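Local coordinates for putative GTP pyrophosphokinase (Streptococcus mutans, PDB 3L9D), which probably makes the alarmone precursor of ppGpp by transferring pyrophosphate from ATP to GTP, at residues 45-59 with 69-81. Residues are numbered along the deposited sequence; the frame is centred on the assembly and turned at random.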
# COMPACT_ATOMS: atom_id res chain seq x y z
N ILE A 45 -1.28 -2.18 -15.84
CA ILE A 45 -2.08 -3.36 -15.60
C ILE A 45 -1.19 -4.58 -15.45
O ILE A 45 -1.38 -5.40 -14.54
CB ILE A 45 -3.12 -3.58 -16.71
CG1 ILE A 45 -4.22 -2.53 -16.61
CG2 ILE A 45 -3.70 -5.00 -16.60
CD1 ILE A 45 -4.89 -2.20 -17.91
N GLN A 46 -0.22 -4.71 -16.35
CA GLN A 46 0.77 -5.78 -16.30
C GLN A 46 1.57 -5.73 -15.00
O GLN A 46 1.71 -6.75 -14.32
CB GLN A 46 1.77 -5.65 -17.45
CG GLN A 46 1.18 -5.76 -18.82
CD GLN A 46 2.27 -5.82 -19.90
OE1 GLN A 46 2.36 -4.93 -20.75
NE2 GLN A 46 3.11 -6.87 -19.85
N ALA A 47 2.10 -4.54 -14.67
CA ALA A 47 2.91 -4.33 -13.47
C ALA A 47 2.18 -4.76 -12.18
O ALA A 47 2.77 -5.42 -11.33
CB ALA A 47 3.36 -2.89 -13.39
N VAL A 48 0.91 -4.41 -12.04
CA VAL A 48 0.16 -4.82 -10.85
C VAL A 48 0.10 -6.33 -10.75
O VAL A 48 0.18 -6.89 -9.66
CB VAL A 48 -1.28 -4.25 -10.84
CG1 VAL A 48 -2.06 -4.81 -9.66
CG2 VAL A 48 -1.26 -2.75 -10.77
N GLY A 49 -0.06 -6.98 -11.90
CA GLY A 49 -0.17 -8.43 -11.96
C GLY A 49 1.12 -9.12 -11.54
O GLY A 49 1.07 -10.05 -10.73
N GLU A 50 2.26 -8.66 -12.08
CA GLU A 50 3.58 -9.18 -11.71
C GLU A 50 3.98 -8.86 -10.26
O GLU A 50 4.49 -9.72 -9.52
CB GLU A 50 4.64 -8.64 -12.65
CG GLU A 50 4.33 -8.91 -14.12
CD GLU A 50 5.34 -8.28 -15.04
OE1 GLU A 50 6.49 -8.06 -14.62
OE2 GLU A 50 4.97 -8.00 -16.20
N LEU A 51 3.74 -7.62 -9.85
CA LEU A 51 4.02 -7.24 -8.47
C LEU A 51 3.20 -8.09 -7.50
O LEU A 51 3.71 -8.52 -6.46
CB LEU A 51 3.81 -5.72 -8.26
CG LEU A 51 4.89 -4.88 -8.96
CD1 LEU A 51 4.41 -3.46 -9.21
CD2 LEU A 51 6.19 -4.89 -8.18
N LYS A 52 1.95 -8.35 -7.84
CA LYS A 52 1.11 -9.21 -7.00
C LYS A 52 1.79 -10.56 -6.82
O LYS A 52 2.02 -11.00 -5.70
CB LYS A 52 -0.27 -9.43 -7.61
CG LYS A 52 -1.24 -8.31 -7.37
CD LYS A 52 -2.68 -8.81 -7.48
CE LYS A 52 -3.68 -7.69 -7.32
NZ LYS A 52 -5.02 -8.10 -7.86
N ILE A 53 2.11 -11.23 -7.92
CA ILE A 53 2.66 -12.58 -7.84
C ILE A 53 4.05 -12.59 -7.18
O ILE A 53 4.34 -13.45 -6.34
CB ILE A 53 2.62 -13.28 -9.23
CG1 ILE A 53 1.68 -14.50 -9.20
CG2 ILE A 53 4.00 -13.64 -9.70
CD1 ILE A 53 0.14 -14.14 -9.02
N LYS A 54 4.88 -11.60 -7.49
CA LYS A 54 6.17 -11.45 -6.81
C LYS A 54 5.99 -11.30 -5.28
O LYS A 54 6.57 -12.07 -4.51
CB LYS A 54 7.00 -10.30 -7.40
CG LYS A 54 7.55 -10.51 -8.80
CD LYS A 54 8.01 -9.17 -9.38
CE LYS A 54 8.60 -9.27 -10.77
NZ LYS A 54 9.88 -10.02 -10.76
N PHE A 55 5.18 -10.34 -4.85
CA PHE A 55 4.98 -10.08 -3.42
C PHE A 55 4.30 -11.23 -2.65
O PHE A 55 4.48 -11.35 -1.44
CB PHE A 55 4.20 -8.77 -3.17
CG PHE A 55 4.95 -7.54 -3.57
CD1 PHE A 55 6.33 -7.57 -3.68
CD2 PHE A 55 4.28 -6.36 -3.83
CE1 PHE A 55 7.03 -6.43 -4.07
CE2 PHE A 55 4.97 -5.21 -4.20
CZ PHE A 55 6.35 -5.25 -4.32
N ARG A 56 3.50 -12.04 -3.35
CA ARG A 56 2.79 -13.14 -2.70
C ARG A 56 3.71 -14.32 -2.45
O ARG A 56 3.39 -15.22 -1.66
CB ARG A 56 1.60 -13.57 -3.54
CG ARG A 56 0.44 -12.63 -3.51
CD ARG A 56 -0.75 -13.22 -4.27
NE ARG A 56 -1.92 -12.39 -4.09
CZ ARG A 56 -2.67 -11.93 -5.08
NH1 ARG A 56 -2.36 -12.26 -6.33
NH2 ARG A 56 -3.72 -11.16 -4.82
N GLY A 57 4.87 -14.30 -3.12
CA GLY A 57 5.88 -15.34 -3.00
C GLY A 57 6.81 -15.14 -1.83
O GLY A 57 7.51 -16.08 -1.42
N ILE A 58 6.85 -13.93 -1.29
CA ILE A 58 7.62 -13.67 -0.10
C ILE A 58 6.99 -14.50 1.02
O ILE A 58 7.70 -15.17 1.79
CB ILE A 58 7.59 -12.19 0.28
CG1 ILE A 58 8.41 -11.37 -0.70
CG2 ILE A 58 8.10 -12.00 1.68
CD1 ILE A 58 8.17 -9.88 -0.57
N ARG A 59 5.67 -14.46 1.10
CA ARG A 59 4.93 -15.17 2.14
C ARG A 59 5.05 -16.68 1.97
O ARG A 59 5.16 -17.40 2.96
CB ARG A 59 3.46 -14.74 2.16
CG ARG A 59 2.52 -15.80 2.76
CD ARG A 59 1.12 -15.26 3.12
NE ARG A 59 0.43 -16.20 4.02
CZ ARG A 59 0.40 -16.10 5.35
NH1 ARG A 59 1.00 -15.09 5.98
NH2 ARG A 59 -0.23 -17.02 6.06
N SER A 69 5.78 -15.06 8.66
CA SER A 69 5.76 -14.25 7.46
C SER A 69 5.30 -12.83 7.78
O SER A 69 4.22 -12.64 8.33
CB SER A 69 4.83 -14.88 6.43
OG SER A 69 4.73 -14.09 5.27
N PRO A 70 6.13 -11.84 7.43
CA PRO A 70 5.80 -10.42 7.63
C PRO A 70 4.59 -10.02 6.79
O PRO A 70 3.90 -9.05 7.12
CB PRO A 70 7.04 -9.69 7.11
CG PRO A 70 8.10 -10.74 6.98
CD PRO A 70 7.40 -12.02 6.71
N ILE A 71 4.35 -10.75 5.70
CA ILE A 71 3.25 -10.44 4.81
C ILE A 71 2.09 -11.41 5.04
O ILE A 71 2.30 -12.63 5.09
CB ILE A 71 3.67 -10.50 3.32
CG1 ILE A 71 4.78 -9.48 3.02
CG2 ILE A 71 2.49 -10.23 2.41
CD1 ILE A 71 5.22 -9.48 1.55
N GLU A 72 0.88 -10.88 5.19
CA GLU A 72 -0.27 -11.73 5.41
C GLU A 72 -0.99 -11.95 4.10
O GLU A 72 -1.32 -13.08 3.77
CB GLU A 72 -1.22 -11.16 6.45
CG GLU A 72 -0.97 -11.73 7.81
CD GLU A 72 -2.20 -11.63 8.69
OE1 GLU A 72 -2.68 -10.50 8.94
OE2 GLU A 72 -2.68 -12.69 9.15
N PHE A 73 -1.24 -10.87 3.38
CA PHE A 73 -1.74 -10.99 2.02
C PHE A 73 -1.56 -9.73 1.20
O PHE A 73 -1.08 -8.73 1.69
CB PHE A 73 -3.19 -11.44 1.99
CG PHE A 73 -4.13 -10.46 2.59
CD1 PHE A 73 -4.86 -9.59 1.77
CD2 PHE A 73 -4.34 -10.43 3.97
CE1 PHE A 73 -5.78 -8.68 2.32
CE2 PHE A 73 -5.26 -9.54 4.53
CZ PHE A 73 -5.97 -8.65 3.70
N VAL A 74 -1.96 -9.78 -0.06
CA VAL A 74 -1.58 -8.76 -1.01
C VAL A 74 -2.70 -8.48 -1.98
O VAL A 74 -3.19 -9.39 -2.66
CB VAL A 74 -0.36 -9.22 -1.80
CG1 VAL A 74 -0.02 -8.21 -2.89
CG2 VAL A 74 0.82 -9.46 -0.87
N THR A 75 -3.07 -7.21 -2.07
CA THR A 75 -4.07 -6.75 -3.01
C THR A 75 -3.46 -5.68 -3.90
O THR A 75 -2.32 -5.26 -3.68
CB THR A 75 -5.26 -6.16 -2.24
OG1 THR A 75 -4.85 -4.95 -1.58
CG2 THR A 75 -5.75 -7.15 -1.21
N GLY A 76 -4.19 -5.23 -4.92
CA GLY A 76 -3.65 -4.20 -5.79
C GLY A 76 -4.48 -3.94 -7.03
O GLY A 76 -5.11 -4.84 -7.58
N ARG A 77 -4.48 -2.70 -7.49
CA ARG A 77 -5.24 -2.34 -8.67
C ARG A 77 -4.69 -1.10 -9.33
O ARG A 77 -4.01 -0.30 -8.70
CB ARG A 77 -6.69 -2.11 -8.30
CG ARG A 77 -6.97 -0.83 -7.56
CD ARG A 77 -8.46 -0.77 -7.20
NE ARG A 77 -9.30 -1.10 -8.36
CZ ARG A 77 -10.05 -0.22 -9.02
NH1 ARG A 77 -10.11 1.04 -8.64
NH2 ARG A 77 -10.77 -0.62 -10.08
N VAL A 78 -4.97 -0.94 -10.61
CA VAL A 78 -4.59 0.28 -11.30
C VAL A 78 -5.58 1.35 -10.89
O VAL A 78 -6.76 1.08 -10.72
CB VAL A 78 -4.61 0.08 -12.81
CG1 VAL A 78 -4.21 1.36 -13.52
CG2 VAL A 78 -3.67 -1.04 -13.20
N LYS A 79 -5.08 2.56 -10.69
CA LYS A 79 -5.93 3.67 -10.26
C LYS A 79 -6.89 4.02 -11.40
O LYS A 79 -6.47 4.09 -12.55
CB LYS A 79 -5.07 4.87 -9.87
CG LYS A 79 -5.85 6.14 -9.68
CD LYS A 79 -4.94 7.31 -9.31
CE LYS A 79 -4.48 7.23 -7.87
NZ LYS A 79 -4.61 8.56 -7.23
N PRO A 80 -8.18 4.21 -11.08
CA PRO A 80 -9.22 4.44 -12.10
C PRO A 80 -8.99 5.71 -12.92
O PRO A 80 -8.42 6.67 -12.39
CB PRO A 80 -10.51 4.58 -11.27
CG PRO A 80 -10.19 3.97 -9.93
CD PRO A 80 -8.73 4.28 -9.72
N ILE A 81 -9.43 5.72 -14.17
CA ILE A 81 -9.18 6.86 -15.05
C ILE A 81 -9.61 8.22 -14.48
O ILE A 81 -8.96 9.24 -14.73
CB ILE A 81 -9.81 6.68 -16.44
CG1 ILE A 81 -9.29 5.38 -17.09
CG2 ILE A 81 -9.49 7.88 -17.33
CD1 ILE A 81 -9.76 5.16 -18.53
O HOH W 1 -6.29 -7.54 -5.58
O HOH W 2 -2.63 -12.25 -1.10
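In the nucleotidyltransferase-like synthetase fold of the RelA/SpoT family, helix 42-64 packs on the mixed beta-sheet, and here its residues 45-59 run nearly antiparallel to the outermost strand 73-78, the axes approaching to 7.8 Å. V48 and I58 point from the helix toward the strand side, where I71, V74 and V78 face them. At one end CG2 of V78 lies 3.8 Å from both CG1 of I45 and CG2 of V48, while CG1 of V48, anti to its backbone N (chi1 175°), rests on the backbone of G76. CG2 of V74 meets CB of F55 and CG of R56, at 4.1 Å each, whereas the F55 ring turns away toward L125 and M131. CD1 of I71 meets CD1 of I58 at 3.7 Å. I71 also touches I110 of the next strand and V121 of helix 117-126, which carries this apolar layer deeper into the fold.

Along the strand's outer margin, extended basic side chains bridge helix and backbone. K52 CE comes within 3.2 Å of G76 O, and its NZ reaches a water that also accepts from G76 N; R56 NE shares a second water with V74 N, and its NH2 makes a weak bond to V74 O. Near the beta bulge that E72 and F73 form opposite M111, R59 CD sits 3.3 Å from E72 O, which lies over one face of the guanidinium. Two donors grip I71 O on its lone pairs, in the carbonyl plane: S69 OG at 2.8 Å and R59 NH1 at 2.9 Å, the latter with an N-H...O angle of 158° and the oxygen only 5° out of the guanidinium plane.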